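Local coordinates for mbSHANK1 protein (Monosiga brevicollis, PDB 6X23) that binds a GIRK3 peptide through its PDZ domain, the part described here, and may act more widely as a receptor-binding scaffold, at residues Ala57-Asn69 / Glu84-Arg98. Numbering follows the deposited sequence.
Sequences AGLQAGDRLLELN and EIKRSGDVVAFRIAR
Arg-95 and Glu-67 pair across two antiparallel strands, 64-68 and 91-98, of the PDZ fold, at a classic beta bulge: Leu-66 N and Glu-67 N both donate to Arg-95 O. Both residues are partly exposed, which suits long charged chains. Arg-95, extended from CG to NE, runs alongside Glu-67 and covers its methylenes, while NH1 forms a salt bridge with OE2 at 3.2 Å from above the carboxylate plane, the two flat groups standing 83° apart.

On the other face Leu-65, Leu-68, Phe-94 and Ile-96 turn into the domain core. Leu-68 turns CG away from its own N (chi1 171°), which carries CD1 to within 3.3 Å of Phe-94 CE1 and presses it tightly on Val-92 CG2, while CD2 lies 3.6 Å from Glu-84 CB on helix 78-87. Ile-85 on the same helix packs on an apolar side chain of the bound peptide, consistent with the helix lining the groove, as in other PDZ domains.

At the far end Arg-98 forms a side-on salt bridge with Asp-63, NE to OD1 and NH2 to OD2, both 2.7 Å, with the planes nearly coplanar. Arginine suits the place because two nitrogens serve both oxygens while NH2 also reaches Gly-58 O; Gln-60 OE1 sits over the guanidinium centre. A leucine in place of Arg-98 would probably leave the buried Asp-63 carboxylate without its charge mate and Gly-58 O without this donor. Asp-63 OD2 accepts a second bond, from Gln-60 N at 2.6 Å.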
ATOM      1  N   ALA A  57       1.832   2.037 -11.556  1.00 21.55           N
ATOM      2  CA  ALA A  57       0.534   1.393 -11.482  1.00 22.31           C
ATOM      3  C   ALA A  57      -0.533   2.301 -10.900  1.00 24.09           C
ATOM      4  O   ALA A  57      -1.704   1.911 -10.842  1.00 29.92           O
ATOM      5  CB  ALA A  57       0.631   0.114 -10.670  1.00 26.98           C
ATOM      6  N   GLY A  58      -0.169   3.502 -10.466  1.00 32.50           N
ATOM      7  CA  GLY A  58      -1.163   4.468 -10.045  1.00 26.48           C
ATOM      8  C   GLY A  58      -1.451   4.484  -8.572  1.00 19.67           C
ATOM      9  O   GLY A  58      -2.491   5.007  -8.162  1.00 23.03           O
ATOM     10  N   LEU A  59      -0.589   3.896  -7.763  1.00 16.15           N
ATOM     11  CA  LEU A  59      -0.666   4.117  -6.330  1.00 23.22           C
ATOM     12  C   LEU A  59      -0.387   5.589  -6.063  1.00 26.44           C
ATOM     13  O   LEU A  59       0.442   6.199  -6.737  1.00 24.93           O
ATOM     14  CB  LEU A  59       0.353   3.227  -5.606  1.00 19.60           C
ATOM     15  CG  LEU A  59       0.102   3.174  -4.109  1.00 24.18           C
ATOM     16  CD1 LEU A  59      -1.202   2.428  -3.850  1.00 16.24           C
ATOM     17  CD2 LEU A  59       1.254   2.526  -3.375  1.00 24.01           C
ATOM     18  N   GLN A  60      -1.102   6.187  -5.117  1.00 21.01           N
ATOM     19  CA  GLN A  60      -0.841   7.585  -4.813  1.00 30.05           C
ATOM     20  C   GLN A  60      -0.755   7.785  -3.314  1.00 35.28           C
ATOM     21  O   GLN A  60      -1.361   7.048  -2.532  1.00 30.54           O
ATOM     22  CB  GLN A  60      -1.916   8.525  -5.368  1.00 24.49           C
ATOM     23  CG  GLN A  60      -2.432   8.145  -6.716  1.00 30.53           C
ATOM     24  CD  GLN A  60      -3.161   9.288  -7.394  1.00 33.31           C
ATOM     25  OE1 GLN A  60      -4.372   9.425  -7.287  1.00 39.71           O
ATOM     26  NE2 GLN A  60      -2.411  10.118  -8.092  1.00 45.11           N
ATOM     27  N   ALA A  61      -0.030   8.831  -2.924  1.00 34.25           N
ATOM     28  CA  ALA A  61       0.085   9.164  -1.513  1.00 37.23           C
ATOM     29  C   ALA A  61      -1.303   9.339  -0.924  1.00 36.17           C
ATOM     30  O   ALA A  61      -2.204   9.884  -1.566  1.00 35.18           O
ATOM     31  CB  ALA A  61       0.913  10.436  -1.331  1.00 42.99           C
ATOM     32  N   GLY A  62      -1.492   8.829   0.286  1.00 32.43           N
ATOM     33  CA  GLY A  62      -2.776   8.886   0.916  1.00 33.17           C
ATOM     34  C   GLY A  62      -3.639   7.668   0.670  1.00 40.45           C
ATOM     35  O   GLY A  62      -4.525   7.380   1.483  1.00 43.64           O
ATOM     36  N   ASP A  63      -3.408   6.940  -0.426  1.00 34.79           N
ATOM     37  CA  ASP A  63      -4.079   5.662  -0.617  1.00 29.90           C
ATOM     38  C   ASP A  63      -3.937   4.819   0.640  1.00 29.80           C
ATOM     39  O   ASP A  63      -2.833   4.644   1.159  1.00 33.08           O
ATOM     40  CB  ASP A  63      -3.491   4.905  -1.809  1.00 24.40           C
ATOM     41  CG  ASP A  63      -3.931   5.455  -3.147  1.00 22.78           C
ATOM     42  OD1 ASP A  63      -4.960   6.167  -3.257  1.00 24.38           O
ATOM     43  OD2 ASP A  63      -3.234   5.149  -4.123  1.00 28.53           O
ATOM     44  N   ARG A  64      -5.057   4.307   1.125  1.00 32.20           N
ATOM     45  CA  ARG A  64      -5.102   3.495   2.332  1.00 33.50           C
ATOM     46  C   ARG A  64      -5.294   2.035   1.953  1.00 32.44           C
ATOM     47  O   ARG A  64      -6.165   1.713   1.143  1.00 29.67           O
ATOM     48  CB  ARG A  64      -6.229   3.952   3.262  1.00 30.78           C
ATOM     49  CG  ARG A  64      -6.441   3.029   4.444  1.00 39.63           C
ATOM     50  CD  ARG A  64      -7.334   3.679   5.476  1.00 47.38           C
ATOM     51  NE  ARG A  64      -8.667   3.949   4.963  1.00 42.99           N
ATOM     52  CZ  ARG A  64      -9.650   3.068   5.015  1.00 46.12           C
ATOM     53  NH1 ARG A  64      -9.425   1.876   5.549  1.00 39.74           N
ATOM     54  NH2 ARG A  64     -10.849   3.375   4.538  1.00 46.70           N
ATOM     55  N   LEU A  65      -4.499   1.164   2.558  1.00 29.20           N
ATOM     56  CA  LEU A  65      -4.448  -0.242   2.200  1.00 25.79           C
ATOM     57  C   LEU A  65      -5.652  -0.977   2.773  1.00 34.73           C
ATOM     58  O   LEU A  65      -5.884  -0.952   3.986  1.00 44.10           O
ATOM     59  CB  LEU A  65      -3.152  -0.844   2.726  1.00 30.37           C
ATOM     60  CG  LEU A  65      -2.819  -2.231   2.187  1.00 40.24           C
ATOM     61  CD1 LEU A  65      -3.057  -2.319   0.672  1.00 33.85           C
ATOM     62  CD2 LEU A  65      -1.381  -2.581   2.511  1.00 42.30           C
ATOM     63  N   LEU A  66      -6.416  -1.638   1.909  1.00 23.96           N
ATOM     64  CA  LEU A  66      -7.542  -2.441   2.340  1.00 23.14           C
ATOM     65  C   LEU A  66      -7.319  -3.931   2.119  1.00 32.71           C
ATOM     66  O   LEU A  66      -7.587  -4.737   3.015  1.00 38.24           O
ATOM     67  CB  LEU A  66      -8.797  -1.992   1.605  1.00 27.94           C
ATOM     68  CG  LEU A  66      -9.661  -0.882   2.209  1.00 38.68           C
ATOM     69  CD1 LEU A  66      -8.847   0.285   2.731  1.00 31.99           C
ATOM     70  CD2 LEU A  66     -10.636  -0.389   1.142  1.00 31.94           C
ATOM     71  N   GLU A  67      -6.863  -4.334   0.937  1.00 26.77           N
ATOM     72  CA  GLU A  67      -6.665  -5.748   0.644  1.00 27.21           C
ATOM     73  C   GLU A  67      -5.299  -5.938   0.003  1.00 25.43           C
ATOM     74  O   GLU A  67      -4.854  -5.126  -0.809  1.00 23.43           O
ATOM     75  CB  GLU A  67      -7.738  -6.328  -0.296  1.00 25.86           C
ATOM     76  CG  GLU A  67      -9.198  -6.203   0.163  1.00 26.27           C
ATOM     77  CD  GLU A  67     -10.169  -6.863  -0.814  1.00 28.22           C
ATOM     78  OE1 GLU A  67      -9.717  -7.351  -1.879  1.00 26.14           O
ATOM     79  OE2 GLU A  67     -11.392  -6.883  -0.530  1.00 34.94           O
ATOM     80  N   LEU A  68      -4.660  -7.038   0.365  1.00 29.59           N
ATOM     81  CA  LEU A  68      -3.384  -7.465  -0.177  1.00 22.90           C
ATOM     82  C   LEU A  68      -3.611  -8.852  -0.749  1.00 20.89           C
ATOM     83  O   LEU A  68      -3.965  -9.770  -0.008  1.00 22.46           O
ATOM     84  CB  LEU A  68      -2.330  -7.486   0.927  1.00 20.04           C
ATOM     85  CG  LEU A  68      -0.960  -8.089   0.669  1.00 20.57           C
ATOM     86  CD1 LEU A  68      -0.269  -7.244  -0.353  1.00 19.65           C
ATOM     87  CD2 LEU A  68      -0.196  -8.068   1.962  1.00 22.33           C
ATOM     88  N   ASN A  69      -3.445  -8.995  -2.059  1.00 21.37           N
ATOM     89  CA  ASN A  69      -3.679 -10.264  -2.748  1.00 19.59           C
ATOM     90  C   ASN A  69      -5.037 -10.854  -2.364  1.00 19.83           C
ATOM     91  O   ASN A  69      -5.162 -12.007  -1.945  1.00 23.31           O
ATOM     92  CB  ASN A  69      -2.543 -11.250  -2.476  1.00 14.67           C
ATOM     93  CG  ASN A  69      -1.204 -10.835  -3.159  1.00 24.08           C
ATOM     94  OD1 ASN A  69      -1.179 -10.068  -4.132  1.00 20.73           O
ATOM     95  ND2 ASN A  69      -0.098 -11.376  -2.654  1.00 22.75           N
ATOM     96  N   GLU A  84       4.355  -9.457   4.351  1.00 24.80           N
ATOM     97  CA  GLU A  84       3.631 -10.110   3.270  1.00 24.86           C
ATOM     98  C   GLU A  84       3.801  -9.353   1.960  1.00 23.89           C
ATOM     99  O   GLU A  84       3.871  -9.964   0.882  1.00 20.32           O
ATOM    100  CB  GLU A  84       2.153 -10.250   3.638  1.00 22.50           C
ATOM    101  CG  GLU A  84       1.879 -11.368   4.648  1.00 30.98           C
ATOM    102  CD  GLU A  84       2.217 -12.751   4.103  1.00 26.98           C
ATOM    103  OE1 GLU A  84       1.304 -13.449   3.596  1.00 31.10           O
ATOM    104  OE2 GLU A  84       3.401 -13.147   4.174  1.00 21.63           O
ATOM    105  N   ILE A  85       3.890  -8.032   2.022  1.00 24.74           N
ATOM    106  CA  ILE A  85       4.201  -7.301   0.802  1.00 24.58           C
ATOM    107  C   ILE A  85       5.554  -7.749   0.249  1.00 23.46           C
ATOM    108  O   ILE A  85       5.686  -8.039  -0.945  1.00 20.88           O
ATOM    109  CB  ILE A  85       4.133  -5.789   1.064  1.00 19.50           C
ATOM    110  CG1 ILE A  85       2.651  -5.389   1.175  1.00 18.56           C
ATOM    111  CG2 ILE A  85       4.875  -5.046  -0.040  1.00 22.65           C
ATOM    112  CD1 ILE A  85       2.388  -3.947   1.523  1.00 15.60           C
ATOM    113  N   LYS A  86       6.557  -7.881   1.115  1.00 28.05           N
ATOM    114  CA  LYS A  86       7.869  -8.310   0.633  1.00 30.52           C
ATOM    115  C   LYS A  86       7.871  -9.760   0.167  1.00 29.74           C
ATOM    116  O   LYS A  86       8.702 -10.122  -0.686  1.00 21.91           O
ATOM    117  CB  LYS A  86       8.929  -8.111   1.718  1.00 28.36           C
ATOM    118  CG  LYS A  86       9.097  -6.651   2.114  1.00 31.34           C
ATOM    119  CD  LYS A  86       9.768  -6.505   3.461  1.00 36.44           C
ATOM    120  CE  LYS A  86      10.716  -5.323   3.431  1.00 46.17           C
ATOM    121  NZ  LYS A  86      10.917  -4.694   4.770  1.00 52.00           N
ATOM    122  N   ARG A  87       6.952 -10.587   0.700  1.00 24.90           N
ATOM    123  CA  ARG A  87       6.893 -12.012   0.415  1.00 19.42           C
ATOM    124  C   ARG A  87       5.984 -12.336  -0.759  1.00 26.64           C
ATOM    125  O   ARG A  87       5.836 -13.524  -1.123  1.00 20.12           O
ATOM    126  CB  ARG A  87       6.448 -12.759   1.660  1.00 16.70           C
ATOM    127  CG  ARG A  87       7.548 -12.825   2.677  1.00 22.66           C
ATOM    128  CD  ARG A  87       7.096 -13.508   3.963  1.00 27.99           C
ATOM    129  NE  ARG A  87       6.755 -14.903   3.730  1.00 21.27           N
ATOM    130  CZ  ARG A  87       7.654 -15.868   3.650  1.00 26.08           C
ATOM    131  NH1 ARG A  87       8.934 -15.551   3.796  1.00 19.75           N
ATOM    132  NH2 ARG A  87       7.279 -17.134   3.435  1.00 24.30           N
ATOM    133  N   SER A  88       5.379 -11.302  -1.357  1.00 21.36           N
ATOM    134  CA  SER A  88       4.409 -11.489  -2.426  1.00 19.37           C
ATOM    135  C   SER A  88       5.070 -11.917  -3.719  1.00 24.88           C
ATOM    136  O   SER A  88       4.372 -12.373  -4.631  1.00 25.31           O
ATOM    137  CB  SER A  88       3.618 -10.209  -2.655  1.00 17.74           C
ATOM    138  OG  SER A  88       2.561 -10.429  -3.557  1.00 21.42           O
ATOM    139  N   GLY A  89       6.391 -11.795  -3.812  1.00 21.95           N
ATOM    140  CA  GLY A  89       7.086 -12.186  -5.016  1.00 21.63           C
ATOM    141  C   GLY A  89       7.201 -11.053  -6.007  1.00 29.49           C
ATOM    142  O   GLY A  89       7.365  -9.883  -5.648  1.00 23.00           O
ATOM    143  N   ASP A  90       7.103 -11.386  -7.277  1.00 33.59           N
ATOM    144  CA  ASP A  90       7.367 -10.369  -8.273  1.00 30.87           C
ATOM    145  C   ASP A  90       6.174  -9.461  -8.501  1.00 29.77           C
ATOM    146  O   ASP A  90       6.355  -8.325  -8.949  1.00 33.53           O
ATOM    147  CB  ASP A  90       7.809 -11.037  -9.571  1.00 38.45           C
ATOM    148  CG  ASP A  90       9.244 -11.486  -9.499  1.00 48.18           C
ATOM    149  OD1 ASP A  90       9.981 -10.914  -8.647  1.00 43.82           O
ATOM    150  OD2 ASP A  90       9.631 -12.388 -10.277  1.00 54.87           O
ATOM    151  N   VAL A  91       4.979  -9.925  -8.181  1.00 25.91           N
ATOM    152  CA  VAL A  91       3.754  -9.177  -8.373  1.00 23.79           C
ATOM    153  C   VAL A  91       3.019  -9.079  -7.048  1.00 20.83           C
ATOM    154  O   VAL A  91       3.049 -10.002  -6.234  1.00 22.53           O
ATOM    155  CB  VAL A  91       2.876  -9.862  -9.428  1.00 27.84           C
ATOM    156  CG1 VAL A  91       1.760  -8.942  -9.836  1.00 25.02           C
ATOM    157  CG2 VAL A  91       3.721 -10.254 -10.616  1.00 38.74           C
ATOM    158  N   VAL A  92       2.318  -7.967  -6.853  1.00 18.67           N
ATOM    159  CA  VAL A  92       1.465  -7.761  -5.691  1.00 16.31           C
ATOM    160  C   VAL A  92       0.176  -7.151  -6.202  1.00 20.23           C
ATOM    161  O   VAL A  92       0.166  -6.464  -7.224  1.00 25.59           O
ATOM    162  CB  VAL A  92       2.122  -6.836  -4.628  1.00 21.46           C
ATOM    163  CG1 VAL A  92       2.088  -5.393  -5.074  1.00 20.89           C
ATOM    164  CG2 VAL A  92       1.467  -6.962  -3.294  1.00 18.36           C
ATOM    165  N   ALA A  93      -0.911  -7.401  -5.492  1.00 19.05           N
ATOM    166  CA  ALA A  93      -2.183  -6.750  -5.761  1.00 18.34           C
ATOM    167  C   ALA A  93      -2.690  -6.103  -4.484  1.00 19.08           C
ATOM    168  O   ALA A  93      -2.634  -6.697  -3.398  1.00 15.44           O
ATOM    169  CB  ALA A  93      -3.228  -7.728  -6.290  1.00 22.92           C
ATOM    170  N   PHE A  94      -3.165  -4.868  -4.636  1.00 23.87           N
ATOM    171  CA  PHE A  94      -3.716  -4.049  -3.569  1.00 16.76           C
ATOM    172  C   PHE A  94      -5.136  -3.676  -3.948  1.00 19.07           C
ATOM    173  O   PHE A  94      -5.419  -3.396  -5.119  1.00 19.73           O
ATOM    174  CB  PHE A  94      -2.906  -2.756  -3.364  1.00 12.90           C
ATOM    175  CG  PHE A  94      -1.514  -2.978  -2.830  1.00 22.61           C
ATOM    176  CD1 PHE A  94      -1.281  -3.893  -1.821  1.00 22.86           C
ATOM    177  CD2 PHE A  94      -0.435  -2.286  -3.356  1.00 22.06           C
ATOM    178  CE1 PHE A  94      -0.001  -4.097  -1.327  1.00 20.61           C
ATOM    179  CE2 PHE A  94       0.852  -2.509  -2.878  1.00 21.25           C
ATOM    180  CZ  PHE A  94       1.059  -3.419  -1.862  1.00 20.18           C
ATOM    181  N   ARG A  95      -6.021  -3.678  -2.960  1.00 16.17           N
ATOM    182  CA  ARG A  95      -7.232  -2.873  -2.993  1.00 17.42           C
ATOM    183  C   ARG A  95      -7.078  -1.766  -1.961  1.00 16.33           C
ATOM    184  O   ARG A  95      -6.693  -2.032  -0.823  1.00 24.05           O
ATOM    185  CB  ARG A  95      -8.463  -3.719  -2.692  1.00 18.82           C
ATOM    186  CG  ARG A  95      -9.780  -2.971  -2.765  1.00 17.21           C
ATOM    187  CD  ARG A  95     -10.905  -3.926  -2.555  1.00 15.02           C
ATOM    188  NE  ARG A  95     -12.170  -3.308  -2.917  1.00 21.05           N
ATOM    189  CZ  ARG A  95     -13.337  -3.939  -2.819  1.00 26.00           C
ATOM    190  NH1 ARG A  95     -13.369  -5.186  -2.362  1.00 18.54           N
ATOM    191  NH2 ARG A  95     -14.468  -3.324  -3.165  1.00 23.64           N
ATOM    192  N   ILE A  96      -7.364  -0.533  -2.352  1.00 14.81           N
ATOM    193  CA  ILE A  96      -7.119   0.626  -1.504  1.00 20.77           C
ATOM    194  C   ILE A  96      -8.332   1.543  -1.497  1.00 23.19           C
ATOM    195  O   ILE A  96      -9.202   1.470  -2.362  1.00 24.01           O
ATOM    196  CB  ILE A  96      -5.883   1.417  -1.952  1.00 23.49           C
ATOM    197  CG1 ILE A  96      -6.029   1.827  -3.431  1.00 18.65           C
ATOM    198  CG2 ILE A  96      -4.629   0.617  -1.632  1.00 22.91           C
ATOM    199  CD1 ILE A  96      -6.506   3.283  -3.648  1.00 21.57           C
ATOM    200  N   ALA A  97      -8.335   2.449  -0.520  1.00 28.47           N
ATOM    201  CA  ALA A  97      -9.354   3.483  -0.380  1.00 30.61           C
ATOM    202  C   ALA A  97      -8.703   4.845  -0.574  1.00 28.60           C
ATOM    203  O   ALA A  97      -7.646   5.117  -0.000  1.00 31.86           O
ATOM    204  CB  ALA A  97     -10.046   3.393   0.984  1.00 30.16           C
ATOM    205  N   ARG A  98      -9.334   5.694  -1.379  1.00 29.02           N
ATOM    206  CA  ARG A  98      -8.743   6.930  -1.860  1.00 23.83           C
ATOM    207  C   ARG A  98      -9.718   8.072  -1.657  1.00 32.60           C
ATOM    208  O   ARG A  98     -10.892   7.971  -2.019  1.00 34.56           O
ATOM    209  CB  ARG A  98      -8.370   6.802  -3.348  1.00 25.44           C
ATOM    210  CG  ARG A  98      -8.132   8.069  -4.081  1.00 24.98           C
ATOM    211  CD  ARG A  98      -7.588   7.757  -5.448  1.00 30.17           C
ATOM    212  NE  ARG A  98      -6.354   6.965  -5.391  1.00 29.10           N
ATOM    213  CZ  ARG A  98      -5.845   6.283  -6.424  1.00 31.48           C
ATOM    214  NH1 ARG A  98      -6.462   6.271  -7.600  1.00 28.92           N
ATOM    215  NH2 ARG A  98      -4.711   5.604  -6.293  1.00 31.57           N
TER